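Local coordinates for protein metallophosphoesterase (Sphaerobacter thermophilus, PDB 3RQZ) that binds two zinc ions and probably acts as a metal-dependent phosphatase, at residues M4-I9 against A204-D209; D31-G36 against L145-H150; P139-P144 against R183-P188; L177-G182 against Q211-H216. All blocks are in the same frame, centred on the assembly; numbering follows the deposited sequence.

Contact 1: residues M4-I9 against A204-D209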
loop_
_atom_site.group_PDB
_atom_site.type_symbol
_atom_site.label_atom_id
_atom_site.label_comp_id
_atom_site.label_asym_id
_atom_site.label_seq_id
_atom_site.Cartn_x
_atom_site.Cartn_y
_atom_site.Cartn_z
HETATM N N MSE A 4 12.328 -17.448 -4.070
HETATM C CA MSE A 4 11.817 -16.287 -4.793
HETATM C C MSE A 4 12.030 -14.998 -4.014
HETATM O O MSE A 4 12.036 -15.011 -2.798
HETATM C CB MSE A 4 10.337 -16.451 -5.118
HETATM C CG MSE A 4 10.094 -17.454 -6.227
HETATM SE SE MSE A 4 8.232 -17.594 -6.566
HETATM C CE MSE A 4 7.568 -17.832 -4.736
ATOM N N ARG A 5 12.174 -13.899 -4.735
ATOM C CA ARG A 5 12.278 -12.577 -4.123
ATOM C C ARG A 5 11.082 -11.730 -4.566
ATOM O O ARG A 5 10.914 -11.494 -5.752
ATOM C CB ARG A 5 13.598 -11.955 -4.552
ATOM C CG ARG A 5 14.120 -10.873 -3.632
ATOM C CD ARG A 5 15.594 -10.534 -3.937
ATOM N NE ARG A 5 15.911 -9.253 -3.309
ATOM C CZ ARG A 5 15.739 -8.060 -3.882
ATOM N NH1 ARG A 5 16.018 -6.952 -3.211
ATOM N NH2 ARG A 5 15.301 -7.961 -5.125
ATOM N N ILE A 6 10.263 -11.278 -3.615
ATOM C CA ILE A 6 8.951 -10.680 -3.904
ATOM C C ILE A 6 8.859 -9.257 -3.400
ATOM O O ILE A 6 9.118 -9.002 -2.226
ATOM C CB ILE A 6 7.797 -11.486 -3.257
ATOM C CG1 ILE A 6 7.809 -12.916 -3.786
ATOM C CG2 ILE A 6 6.429 -10.783 -3.505
ATOM C CD1 ILE A 6 6.905 -13.843 -3.053
ATOM N N LEU A 7 8.509 -8.335 -4.295
ATOM C CA LEU A 7 8.307 -6.944 -3.920
ATOM C C LEU A 7 6.877 -6.753 -3.412
ATOM O O LEU A 7 5.936 -7.046 -4.107
ATOM C CB LEU A 7 8.637 -6.014 -5.110
ATOM C CG LEU A 7 8.235 -4.536 -4.967
ATOM C CD1 LEU A 7 8.982 -3.838 -3.814
ATOM C CD2 LEU A 7 8.476 -3.761 -6.251
ATOM N N ILE A 8 6.729 -6.257 -2.196
ATOM C CA ILE A 8 5.413 -5.975 -1.639
ATOM C C ILE A 8 5.233 -4.474 -1.500
ATOM O O ILE A 8 6.040 -3.806 -0.842
ATOM C CB ILE A 8 5.198 -6.675 -0.268
ATOM C CG1 ILE A 8 5.444 -8.200 -0.413
ATOM C CG2 ILE A 8 3.768 -6.355 0.279
ATOM C CD1 ILE A 8 5.215 -8.997 0.863
ATOM N N ILE A 9 4.178 -3.944 -2.123
ATOM C CA ILE A 9 3.915 -2.508 -2.105
ATOM C C ILE A 9 2.473 -2.223 -1.716
ATOM O O ILE A 9 1.566 -3.069 -1.902
ATOM C CB ILE A 9 4.228 -1.789 -3.496
ATOM C CG1 ILE A 9 3.396 -2.403 -4.659
ATOM C CG2 ILE A 9 5.747 -1.794 -3.775
ATOM C CD1 ILE A 9 3.584 -1.719 -6.022
ATOM N N ALA A 204 8.481 -3.458 1.122
ATOM C CA ALA A 204 9.185 -4.619 1.668
ATOM C C ALA A 204 9.581 -5.609 0.589
ATOM O O ALA A 204 8.998 -5.633 -0.521
ATOM C CB ALA A 204 8.358 -5.321 2.787
ATOM N N ILE A 205 10.598 -6.403 0.919
ATOM C CA ILE A 205 10.999 -7.540 0.107
ATOM C C ILE A 205 10.802 -8.812 0.915
ATOM O O ILE A 205 11.374 -8.971 2.017
ATOM C CB ILE A 205 12.491 -7.452 -0.298
ATOM C CG1 ILE A 205 12.737 -6.216 -1.168
ATOM C CG2 ILE A 205 12.917 -8.725 -1.027
ATOM C CD1 ILE A 205 12.087 -6.281 -2.563
ATOM N N PHE A 206 10.026 -9.729 0.353
ATOM C CA PHE A 206 9.670 -10.981 1.034
ATOM C C PHE A 206 10.379 -12.101 0.293
ATOM O O PHE A 206 10.273 -12.189 -0.943
ATOM C CB PHE A 206 8.143 -11.133 1.005
ATOM C CG PHE A 206 7.605 -12.416 1.604
ATOM C CD1 PHE A 206 8.213 -13.021 2.712
ATOM C CD2 PHE A 206 6.454 -13.004 1.065
ATOM C CE1 PHE A 206 7.705 -14.240 3.263
ATOM C CE2 PHE A 206 5.933 -14.228 1.602
ATOM C CZ PHE A 206 6.560 -14.829 2.718
ATOM N N GLU A 207 11.124 -12.917 1.043
ATOM C CA GLU A 207 11.795 -14.094 0.518
ATOM C C GLU A 207 11.286 -15.307 1.289
ATOM O O GLU A 207 11.851 -15.672 2.327
ATOM C CB GLU A 207 13.323 -13.970 0.678
ATOM C CG GLU A 207 13.899 -12.853 -0.165
ATOM C CD GLU A 207 15.301 -12.491 0.233
ATOM O OE1 GLU A 207 15.485 -11.825 1.265
ATOM O OE2 GLU A 207 16.227 -12.871 -0.489
ATOM N N PRO A 208 10.214 -15.933 0.783
ATOM C CA PRO A 208 9.550 -16.980 1.533
ATOM C C PRO A 208 10.463 -18.169 1.808
ATOM O O PRO A 208 10.362 -18.759 2.880
ATOM C CB PRO A 208 8.369 -17.402 0.635
ATOM C CG PRO A 208 8.521 -16.659 -0.645
ATOM C CD PRO A 208 9.512 -15.579 -0.465
ATOM N N ASP A 209 11.354 -18.509 0.874
ATOM C CA ASP A 209 12.228 -19.669 1.068
ATOM C C ASP A 209 13.222 -19.409 2.205
ATOM O O ASP A 209 13.623 -20.337 2.903
ATOM C CB ASP A 209 12.979 -20.050 -0.222
ATOM C CG ASP A 209 13.901 -21.274 -0.035
ATOM O OD1 ASP A 209 13.399 -22.416 -0.037
ATOM O OD2 ASP A 209 15.132 -21.095 0.130
HETATM O O HOH W 1 12.750 -17.054 -1.184
#
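Strands 6-9 and 201-207 lie side by side, antiparallel, in one of the two mixed sheets of this calcineurin-like phosphoesterase fold, and four backbone bonds join them. I6 N gives to F206 O at 2.8 Å, and F206 N returns to I6 O. I8 and A204 repeat the pattern two residues away on each strand, while L7 faces I205 as the non-hydrogen-bonded pair between. Beyond the strand ends a water gives a hydrogen to M4 O and accepts one from D209 N.

On the face carrying I6, I8 and F206, the I8 CD1 methyl rests on F206 CB at 3.6 Å, and I6 CD1 meets P208 CG at 4.0 Å. P208 in turn sets its CD over the centre of the F206 ring. Just ahead of the strand, R5 runs out extended on the I205 side, CG anti to the backbone N (chi1 -157°), with I205 CG2 3.6 Å from R5 CG. The guanidinium continues to the carbonyls of R28 and A26; E207 OE2, 4.6 Å from R5 NE, is too far for a salt bridge. Replacing R5 by an alanine would probably leave I205 CG2 without the chain packed on it and those two carbonyls without this donor. Both faces are thus apolar at the strand pairs, L7 meeting I205 on the second, while R5 lays hydrocarbon on I205 and carries its charge past it.

Contact 2: residues D31-G36 against L145-H150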
loop_
_atom_site.group_PDB
_atom_site.type_symbol
_atom_site.label_atom_id
_atom_site.label_comp_id
_atom_site.label_asym_id
_atom_site.label_seq_id
_atom_site.Cartn_x
_atom_site.Cartn_y
_atom_site.Cartn_z
ATOM N N ASP A 31 8.268 -11.414 -8.339
ATOM C CA ASP A 31 6.837 -11.090 -8.349
ATOM C C ASP A 31 6.649 -9.794 -7.572
ATOM O O ASP A 31 7.499 -9.406 -6.772
ATOM C CB ASP A 31 5.978 -12.223 -7.737
ATOM C CG ASP A 31 4.487 -12.164 -8.160
ATOM O OD1 ASP A 31 4.093 -11.344 -9.035
ATOM O OD2 ASP A 31 3.692 -12.961 -7.598
ATOM N N ILE A 32 5.552 -9.104 -7.861
ATOM C CA ILE A 32 5.195 -7.849 -7.203
ATOM C C ILE A 32 3.754 -7.966 -6.688
ATOM O O ILE A 32 2.844 -8.378 -7.433
ATOM C CB ILE A 32 5.379 -6.674 -8.173
ATOM C CG1 ILE A 32 6.885 -6.505 -8.502
ATOM C CG2 ILE A 32 4.734 -5.361 -7.619
ATOM C CD1 ILE A 32 7.178 -5.637 -9.735
ATOM N N TRP A 33 3.548 -7.669 -5.407
ATOM C CA TRP A 33 2.205 -7.723 -4.828
ATOM C C TRP A 33 1.727 -6.337 -4.424
ATOM O O TRP A 33 2.454 -5.621 -3.743
ATOM C CB TRP A 33 2.161 -8.573 -3.556
ATOM C CG TRP A 33 2.574 -10.002 -3.665
ATOM C CD1 TRP A 33 2.786 -10.745 -4.807
ATOM C CD2 TRP A 33 2.771 -10.886 -2.570
ATOM N NE1 TRP A 33 3.136 -12.034 -4.464
ATOM C CE2 TRP A 33 3.115 -12.152 -3.101
ATOM C CE3 TRP A 33 2.689 -10.734 -1.178
ATOM C CZ2 TRP A 33 3.406 -13.262 -2.287
ATOM C CZ3 TRP A 33 2.969 -11.864 -0.359
ATOM C CH2 TRP A 33 3.335 -13.088 -0.923
ATOM N N SER A 34 0.514 -5.971 -4.834
ATOM C CA SER A 34 -0.066 -4.675 -4.481
ATOM C C SER A 34 -1.168 -4.842 -3.437
ATOM O O SER A 34 -2.099 -5.653 -3.598
ATOM C CB SER A 34 -0.615 -3.973 -5.733
ATOM O OG SER A 34 -1.423 -2.827 -5.390
ATOM N N LEU A 35 -1.068 -4.066 -2.364
ATOM C CA LEU A 35 -2.077 -4.086 -1.331
ATOM C C LEU A 35 -3.123 -2.981 -1.479
ATOM O O LEU A 35 -3.866 -2.695 -0.546
ATOM C CB LEU A 35 -1.391 -4.037 0.053
ATOM C CG LEU A 35 -0.844 -5.342 0.611
ATOM C CD1 LEU A 35 0.018 -6.116 -0.394
ATOM C CD2 LEU A 35 -0.061 -5.120 1.977
ATOM N N GLY A 36 -3.225 -2.380 -2.660
ATOM C CA GLY A 36 -4.348 -1.475 -2.916
ATOM C C GLY A 36 -4.034 -0.025 -2.643
ATOM O O GLY A 36 -2.893 0.320 -2.256
ATOM N N LEU A 145 1.119 -15.956 7.791
ATOM C CA LEU A 145 1.404 -14.521 7.599
ATOM C C LEU A 145 0.182 -13.776 7.071
ATOM O O LEU A 145 -0.580 -14.348 6.289
ATOM C CB LEU A 145 2.570 -14.355 6.614
ATOM C CG LEU A 145 3.921 -15.030 6.871
ATOM C CD1 LEU A 145 4.794 -14.728 5.671
ATOM C CD2 LEU A 145 4.591 -14.550 8.171
ATOM N N CYS A 146 -0.027 -12.540 7.546
ATOM C CA CYS A 146 -0.996 -11.592 6.936
ATOM C C CYS A 146 -0.325 -10.263 6.604
ATOM O O CYS A 146 0.299 -9.626 7.487
ATOM C CB CYS A 146 -2.194 -11.326 7.857
ATOM S SG CYS A 146 -3.549 -10.406 7.021
ATOM N N PHE A 147 -0.422 -9.864 5.339
ATOM C CA PHE A 147 0.124 -8.597 4.861
ATOM C C PHE A 147 -0.990 -7.591 4.747
ATOM O O PHE A 147 -2.052 -7.885 4.168
ATOM C CB PHE A 147 0.831 -8.764 3.497
ATOM C CG PHE A 147 2.078 -9.603 3.582
ATOM C CD1 PHE A 147 3.278 -9.030 4.027
ATOM C CD2 PHE A 147 2.037 -10.979 3.321
ATOM C CE1 PHE A 147 4.448 -9.813 4.131
ATOM C CE2 PHE A 147 3.192 -11.764 3.406
ATOM C CZ PHE A 147 4.399 -11.191 3.815
ATOM N N VAL A 148 -0.745 -6.411 5.301
ATOM C CA VAL A 148 -1.737 -5.339 5.334
ATOM C C VAL A 148 -1.103 -3.993 4.962
ATOM O O VAL A 148 0.113 -3.847 5.058
ATOM C CB VAL A 148 -2.407 -5.227 6.739
ATOM C CG1 VAL A 148 -3.003 -6.561 7.193
ATOM C CG2 VAL A 148 -1.410 -4.705 7.814
ATOM N N GLY A 149 -1.918 -3.016 4.542
ATOM C CA GLY A 149 -1.442 -1.644 4.267
ATOM C C GLY A 149 -2.267 -0.629 5.047
ATOM O O GLY A 149 -2.475 -0.798 6.276
ATOM N N HIS A 150 -2.683 0.434 4.344
ATOM C CA HIS A 150 -3.753 1.365 4.793
ATOM C C HIS A 150 -3.279 2.417 5.820
ATOM O O HIS A 150 -3.707 3.573 5.785
ATOM C CB HIS A 150 -4.946 0.524 5.323
ATOM C CG HIS A 150 -6.244 1.256 5.494
ATOM N ND1 HIS A 150 -6.622 2.350 4.742
ATOM C CD2 HIS A 150 -7.288 0.992 6.318
ATOM C CE1 HIS A 150 -7.830 2.742 5.118
ATOM N NE2 HIS A 150 -8.262 1.922 6.061
#
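The strands 31-34 and 145-147 belong to different sheets, and their segments come closest past the strand ends, where the CA atoms of L35 and G149 are 6.1 Å apart. What joins them is side-chain packing. L35 reaches across with one branch: its CD2 methyl sits 3.3 Å from V148 O, and it also touches G149 N and F147 CB. With CG anti to the carbonyl carbon (chi1 -81°), the side chain of L35 is aimed at this bend of backbone. G149 adds no side chain here; a CB on it would come within about 3.8 Å of L35 CB.

Further back, W33 and F147 form an offset edge-to-face pair, the six-membered ring of the indole presenting its edge to the face of the phenyl ring. Their centroids are 5.7 Å apart and the planes stand at 75°, with W33 CZ3 3.8 Å from F147 CE2. At the indole's other end W33 NE1 makes a weak bond to D31 OD2, 3.3 Å long, which would bias the ring's rotation; N58 also binds that oxygen.

H150, the last residue of 145-150, is a zinc ligand, and its backbone N bonds to D11, another ligand. Around the pair, W113 of strand 113-116 packs on both W33 and F147, I8 of strand 6-9 touches both rings, and P188 of segment 183-188 lies against L35.

Contact 3: residues P139-P144 against R183-P188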
loop_
_atom_site.group_PDB
_atom_site.type_symbol
_atom_site.label_atom_id
_atom_site.label_comp_id
_atom_site.label_asym_id
_atom_site.label_seq_id
_atom_site.Cartn_x
_atom_site.Cartn_y
_atom_site.Cartn_z
ATOM N N PRO A 139 -6.993 -14.101 15.016
ATOM C CA PRO A 139 -8.003 -15.149 14.761
ATOM C C PRO A 139 -8.730 -15.016 13.418
ATOM O O PRO A 139 -9.353 -15.989 12.967
ATOM C CB PRO A 139 -9.003 -14.985 15.923
ATOM C CG PRO A 139 -8.271 -14.167 16.981
ATOM C CD PRO A 139 -7.357 -13.255 16.169
ATOM N N ALA A 140 -8.633 -13.842 12.790
ATOM C CA ALA A 140 -9.329 -13.541 11.530
ATOM C C ALA A 140 -8.614 -14.018 10.237
ATOM O O ALA A 140 -9.150 -13.884 9.139
ATOM C CB ALA A 140 -9.678 -12.026 11.439
ATOM N N PHE A 141 -7.401 -14.554 10.362
ATOM C CA PHE A 141 -6.752 -15.224 9.245
ATOM C C PHE A 141 -6.137 -16.509 9.767
ATOM O O PHE A 141 -5.841 -16.606 10.960
ATOM C CB PHE A 141 -5.729 -14.322 8.524
ATOM C CG PHE A 141 -4.479 -14.029 9.319
ATOM C CD1 PHE A 141 -4.470 -13.037 10.301
ATOM C CD2 PHE A 141 -3.306 -14.752 9.072
ATOM C CE1 PHE A 141 -3.286 -12.739 11.028
ATOM C CE2 PHE A 141 -2.125 -14.482 9.786
ATOM C CZ PHE A 141 -2.113 -13.476 10.783
ATOM N N ASP A 142 -5.951 -17.484 8.884
ATOM C CA ASP A 142 -5.545 -18.827 9.282
ATOM C C ASP A 142 -4.251 -19.278 8.563
ATOM O O ASP A 142 -3.983 -20.459 8.417
ATOM C CB ASP A 142 -6.708 -19.805 9.036
ATOM C CG ASP A 142 -7.213 -19.782 7.581
ATOM O OD1 ASP A 142 -6.606 -19.113 6.719
ATOM O OD2 ASP A 142 -8.234 -20.451 7.285
ATOM N N THR A 143 -3.461 -18.320 8.101
ATOM C CA THR A 143 -2.188 -18.626 7.486
ATOM C C THR A 143 -1.090 -18.135 8.454
ATOM O O THR A 143 -1.373 -17.359 9.353
ATOM C CB THR A 143 -2.047 -17.888 6.153
ATOM O OG1 THR A 143 -2.390 -16.504 6.343
ATOM C CG2 THR A 143 -2.981 -18.489 5.110
ATOM N N PRO A 144 0.156 -18.584 8.265
ATOM C CA PRO A 144 1.242 -18.053 9.079
ATOM C C PRO A 144 1.376 -16.537 8.967
ATOM O O PRO A 144 1.663 -15.886 9.962
ATOM C CB PRO A 144 2.474 -18.747 8.491
ATOM C CG PRO A 144 1.942 -20.007 7.915
ATOM C CD PRO A 144 0.640 -19.607 7.322
ATOM N N ARG A 183 3.248 -16.511 13.996
ATOM C CA ARG A 183 2.486 -15.864 12.959
ATOM C C ARG A 183 2.718 -14.355 13.061
ATOM O O ARG A 183 2.983 -13.859 14.155
ATOM C CB ARG A 183 1.030 -16.212 13.177
ATOM C CG ARG A 183 0.804 -17.715 13.296
ATOM C CD ARG A 183 -0.626 -17.972 13.733
ATOM N NE ARG A 183 -1.491 -17.584 12.667
ATOM C CZ ARG A 183 -2.671 -16.989 12.788
ATOM N NH1 ARG A 183 -3.205 -16.685 13.969
ATOM N NH2 ARG A 183 -3.312 -16.708 11.679
ATOM N N TYR A 184 2.619 -13.644 11.930
ATOM C CA TYR A 184 2.952 -12.208 11.855
ATOM C C TYR A 184 1.911 -11.433 11.074
ATOM O O TYR A 184 1.361 -11.959 10.095
ATOM C CB TYR A 184 4.302 -11.992 11.146
ATOM C CG TYR A 184 5.484 -12.216 12.046
ATOM C CD1 TYR A 184 5.957 -11.199 12.865
ATOM C CD2 TYR A 184 6.117 -13.468 12.101
ATOM C CE1 TYR A 184 7.053 -11.425 13.728
ATOM C CE2 TYR A 184 7.178 -13.695 12.953
ATOM C CZ TYR A 184 7.644 -12.662 13.744
ATOM O OH TYR A 184 8.707 -12.884 14.573
ATOM N N ILE A 185 1.685 -10.175 11.476
ATOM C CA ILE A 185 0.957 -9.195 10.643
ATOM C C ILE A 185 2.056 -8.212 10.256
ATOM O O ILE A 185 2.796 -7.774 11.129
ATOM C CB ILE A 185 -0.201 -8.506 11.431
ATOM C CG1 ILE A 185 -1.352 -9.491 11.711
ATOM C CG2 ILE A 185 -0.725 -7.263 10.688
ATOM C CD1 ILE A 185 -2.477 -8.912 12.608
ATOM N N ILE A 186 2.173 -7.900 8.963
ATOM C CA ILE A 186 3.294 -7.156 8.384
ATOM C C ILE A 186 2.744 -6.126 7.423
ATOM O O ILE A 186 1.912 -6.471 6.590
ATOM C CB ILE A 186 4.217 -8.112 7.522
ATOM C CG1 ILE A 186 4.811 -9.264 8.351
ATOM C CG2 ILE A 186 5.334 -7.334 6.796
ATOM C CD1 ILE A 186 5.670 -8.806 9.421
ATOM N N ASN A 187 3.222 -4.871 7.534
ATOM C CA ASN A 187 2.806 -3.747 6.690
ATOM C C ASN A 187 4.064 -3.186 6.003
ATOM O O ASN A 187 5.047 -2.849 6.676
ATOM C CB ASN A 187 2.102 -2.658 7.570
ATOM C CG ASN A 187 1.397 -1.576 6.761
ATOM O OD1 ASN A 187 1.890 -1.129 5.706
ATOM N ND2 ASN A 187 0.251 -1.096 7.286
ATOM N N PRO A 188 4.072 -3.133 4.657
ATOM C CA PRO A 188 5.232 -2.592 3.939
ATOM C C PRO A 188 5.335 -1.056 3.954
ATOM O O PRO A 188 6.279 -0.503 3.363
ATOM C CB PRO A 188 4.988 -3.079 2.511
ATOM C CG PRO A 188 3.464 -3.014 2.391
ATOM C CD PRO A 188 3.026 -3.601 3.726
#
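An arginine anchors a loop here: R183, just ahead of strand 184-188, reaches into the loop that leads from helix 131-137 to strand 145-147. Its NH2 gives two bonds to loop carbonyls. The one from R183 NH2 to F141 O is short, 2.6 Å, but bent (134°), with the donor well above the carbonyl plane; the one from R183 NH2 to T143 O, 3.1 Å long, is straighter and lies near the plane of the guanidinium. NE adds a weak bond to the same T143 O. NH2 also sits over one face of the F141 ring, toward its rim, a cation-pi arrangement with R183 CZ 4.3 Å from the ring centroid. Chi1 of 70° places the ring of F141 between its own backbone N and carbonyl carbon, and F141 CE1 meets I185 CG1 at 3.8 Å. A methionine in place of R183 would probably leave the F141 and T143 carbonyls and the carboxylate of E159, the salt-bridge partner of NH1, without their mate and take the cation from the F141 ring.

Where the loop runs into strand 145-147, Y184 N bonds to P144 O at 3.1 Å. This bond precedes the parallel pairing of 145-147 with 184-188, neighbouring strands in one sheet of the metallophosphoesterase fold.

Contact 4: residues L177-G182 against Q211-H216; sequences LDVSSG and QRVTFH
OD1 of D178 takes two bonds from S180 and so fixes the chain as it leaves strand 176-178. S180 OG donates to the syn lone pair of D178 OD1 at 2.6 Å; S180 N reaches the same D178 OD1 at 2.9 Å from the anti side, tilted out of the carboxylate plane. The second bond makes this an Asx turn.

Across the gap, the antiparallel partner is strand 212-218. L177 N gives to V213 O at 2.7 Å and V213 N returns to L177 O, while D178 and R212 form the non-hydrogen-bonded pair. The last of these backbone bonds, V179 N to Q211 O at 2.9 Å, approaches from above the carbonyl plane, as the strand is already turning away.

The apolar side chains gather on the L177 and V213 face. L177 CB meets the ring edge of F215 at CE2, 4.0 Å away, and V213 CG1 lies over a face of that same ring. V179 spreads its two methyls: CG1 touches V213 CG2, and V179 CG2, set between the backbone N and carbonyl carbon, presses on Q211 O at 3.3 Å. The extended side chain of Q211 then runs alongside S180, with Q211 OE1 3.6 Å from S180 CA.

Q211 and R212 together face E207 of the neighbouring strand, a G1 beta bulge in the hairpin formed by 201-207 and 212-218; strand 176-178 closes this edge of the six-stranded sheet.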
loop_
_atom_site.group_PDB
_atom_site.type_symbol
_atom_site.label_atom_id
_atom_site.label_comp_id
_atom_site.label_asym_id
_atom_site.label_seq_id
_atom_site.Cartn_x
_atom_site.Cartn_y
_atom_site.Cartn_z
ATOM N N LEU A 177 13.525 -8.896 9.048
ATOM C CA LEU A 177 12.641 -9.633 9.963
ATOM C C LEU A 177 12.624 -11.111 9.604
ATOM O O LEU A 177 12.340 -11.470 8.458
ATOM C CB LEU A 177 11.213 -9.086 9.927
ATOM C CG LEU A 177 10.247 -9.813 10.883
ATOM C CD1 LEU A 177 10.632 -9.641 12.390
ATOM C CD2 LEU A 177 8.811 -9.399 10.656
ATOM N N ASP A 178 12.941 -11.934 10.604
ATOM C CA ASP A 178 12.918 -13.389 10.559
ATOM C C ASP A 178 11.487 -13.858 10.862
ATOM O O ASP A 178 11.032 -13.772 11.994
ATOM C CB ASP A 178 13.922 -13.919 11.617
ATOM C CG ASP A 178 14.038 -15.443 11.651
ATOM O OD1 ASP A 178 13.238 -16.154 11.011
ATOM O OD2 ASP A 178 14.960 -15.943 12.351
ATOM N N VAL A 179 10.766 -14.337 9.849
ATOM C CA VAL A 179 9.407 -14.825 10.076
ATOM C C VAL A 179 9.335 -16.356 10.231
ATOM O O VAL A 179 8.269 -16.935 10.017
ATOM C CB VAL A 179 8.406 -14.330 8.981
ATOM C CG1 VAL A 179 8.282 -12.803 8.992
ATOM C CG2 VAL A 179 8.819 -14.813 7.592
ATOM N N SER A 180 10.463 -16.988 10.596
ATOM C CA SER A 180 10.567 -18.461 10.785
ATOM C C SER A 180 9.537 -19.056 11.708
ATOM O O SER A 180 8.922 -20.080 11.390
ATOM C CB SER A 180 11.933 -18.865 11.358
ATOM O OG SER A 180 12.940 -18.690 10.403
ATOM N N SER A 181 9.380 -18.468 12.882
ATOM C CA SER A 181 8.443 -19.040 13.834
ATOM C C SER A 181 7.382 -18.052 14.289
ATOM O O SER A 181 7.638 -16.853 14.437
ATOM C CB SER A 181 9.179 -19.647 15.026
ATOM O OG SER A 181 10.130 -18.728 15.494
ATOM N N GLY A 182 6.177 -18.575 14.508
ATOM C CA GLY A 182 5.061 -17.743 14.928
ATOM C C GLY A 182 4.420 -17.047 13.748
ATOM O O GLY A 182 4.976 -16.963 12.640
ATOM N N GLN A 211 12.487 -17.386 4.639
ATOM C CA GLN A 211 11.597 -16.967 5.746
ATOM C C GLN A 211 11.955 -15.604 6.318
ATOM O O GLN A 211 12.071 -15.429 7.530
ATOM C CB GLN A 211 11.536 -18.026 6.839
ATOM C CG GLN A 211 11.044 -19.343 6.297
ATOM C CD GLN A 211 10.952 -20.383 7.353
ATOM O OE1 GLN A 211 9.894 -20.578 7.951
ATOM N NE2 GLN A 211 12.069 -21.063 7.612
ATOM N N ARG A 212 12.077 -14.638 5.418
ATOM C CA ARG A 212 12.649 -13.346 5.730
ATOM C C ARG A 212 11.830 -12.253 5.043
ATOM O O ARG A 212 11.410 -12.414 3.889
ATOM C CB ARG A 212 14.093 -13.342 5.233
ATOM C CG ARG A 212 14.783 -12.015 5.167
ATOM C CD ARG A 212 16.074 -12.146 4.382
ATOM N NE ARG A 212 16.965 -13.112 4.991
ATOM C CZ ARG A 212 17.888 -13.812 4.335
ATOM N NH1 ARG A 212 18.027 -13.680 3.016
ATOM N NH2 ARG A 212 18.653 -14.669 4.994
ATOM N N VAL A 213 11.592 -11.162 5.764
ATOM C CA VAL A 213 11.019 -9.929 5.185
ATOM C C VAL A 213 12.012 -8.799 5.480
ATOM O O VAL A 213 12.451 -8.642 6.624
ATOM C CB VAL A 213 9.640 -9.589 5.784
ATOM C CG1 VAL A 213 9.145 -8.176 5.343
ATOM C CG2 VAL A 213 8.611 -10.664 5.427
ATOM N N THR A 214 12.402 -8.052 4.451
ATOM C CA THR A 214 13.323 -6.918 4.624
ATOM C C THR A 214 12.592 -5.614 4.253
ATOM O O THR A 214 11.916 -5.535 3.211
ATOM C CB THR A 214 14.615 -7.079 3.812
ATOM O OG1 THR A 214 15.186 -8.365 4.074
ATOM C CG2 THR A 214 15.659 -6.001 4.228
ATOM N N PHE A 215 12.691 -4.625 5.130
ATOM C CA PHE A 215 11.967 -3.362 4.943
ATOM C C PHE A 215 12.901 -2.317 4.351
ATOM O O PHE A 215 14.030 -2.180 4.791
ATOM C CB PHE A 215 11.391 -2.853 6.266
ATOM C CG PHE A 215 10.376 -3.788 6.874
ATOM C CD1 PHE A 215 9.004 -3.627 6.598
ATOM C CD2 PHE A 215 10.788 -4.825 7.726
ATOM C CE1 PHE A 215 8.045 -4.492 7.164
ATOM C CE2 PHE A 215 9.849 -5.704 8.305
ATOM C CZ PHE A 215 8.469 -5.532 8.022
ATOM N N HIS A 216 12.415 -1.582 3.363
ATOM C CA HIS A 216 13.259 -0.623 2.664
ATOM C C HIS A 216 12.598 0.731 2.542
ATOM O O HIS A 216 11.395 0.812 2.374
ATOM C CB HIS A 216 13.577 -1.148 1.258
ATOM C CG HIS A 216 14.492 -2.337 1.251
ATOM N ND1 HIS A 216 15.844 -2.229 1.468
ATOM C CD2 HIS A 216 14.248 -3.655 1.040
ATOM C CE1 HIS A 216 16.401 -3.428 1.400
ATOM N NE2 HIS A 216 15.453 -4.311 1.137
#

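Overall arrangement
Contacts 1 and 4 lie in the six-stranded sheet, their centres about 10 Å apart, joined by the pairing of strands 201-207 and 212-218. Contact 3 ties a loop to strand 184-188 of the five-stranded sheet. Contact 2 bridges the two sheets; its centre is about 10 Å from that of contact 1 and 11 Å from that of contact 3. Along the chain, contacts 2 and 3 are nested inside the loop closed by contact 1 and cross each other; contact 4 crosses contacts 1 and 3 but opens after contact 2 closes. At contact 2, W33 and L35 meet F147, consistent with the two-sheet sandwich of this family, with the zinc ions beyond the strand ends nearby.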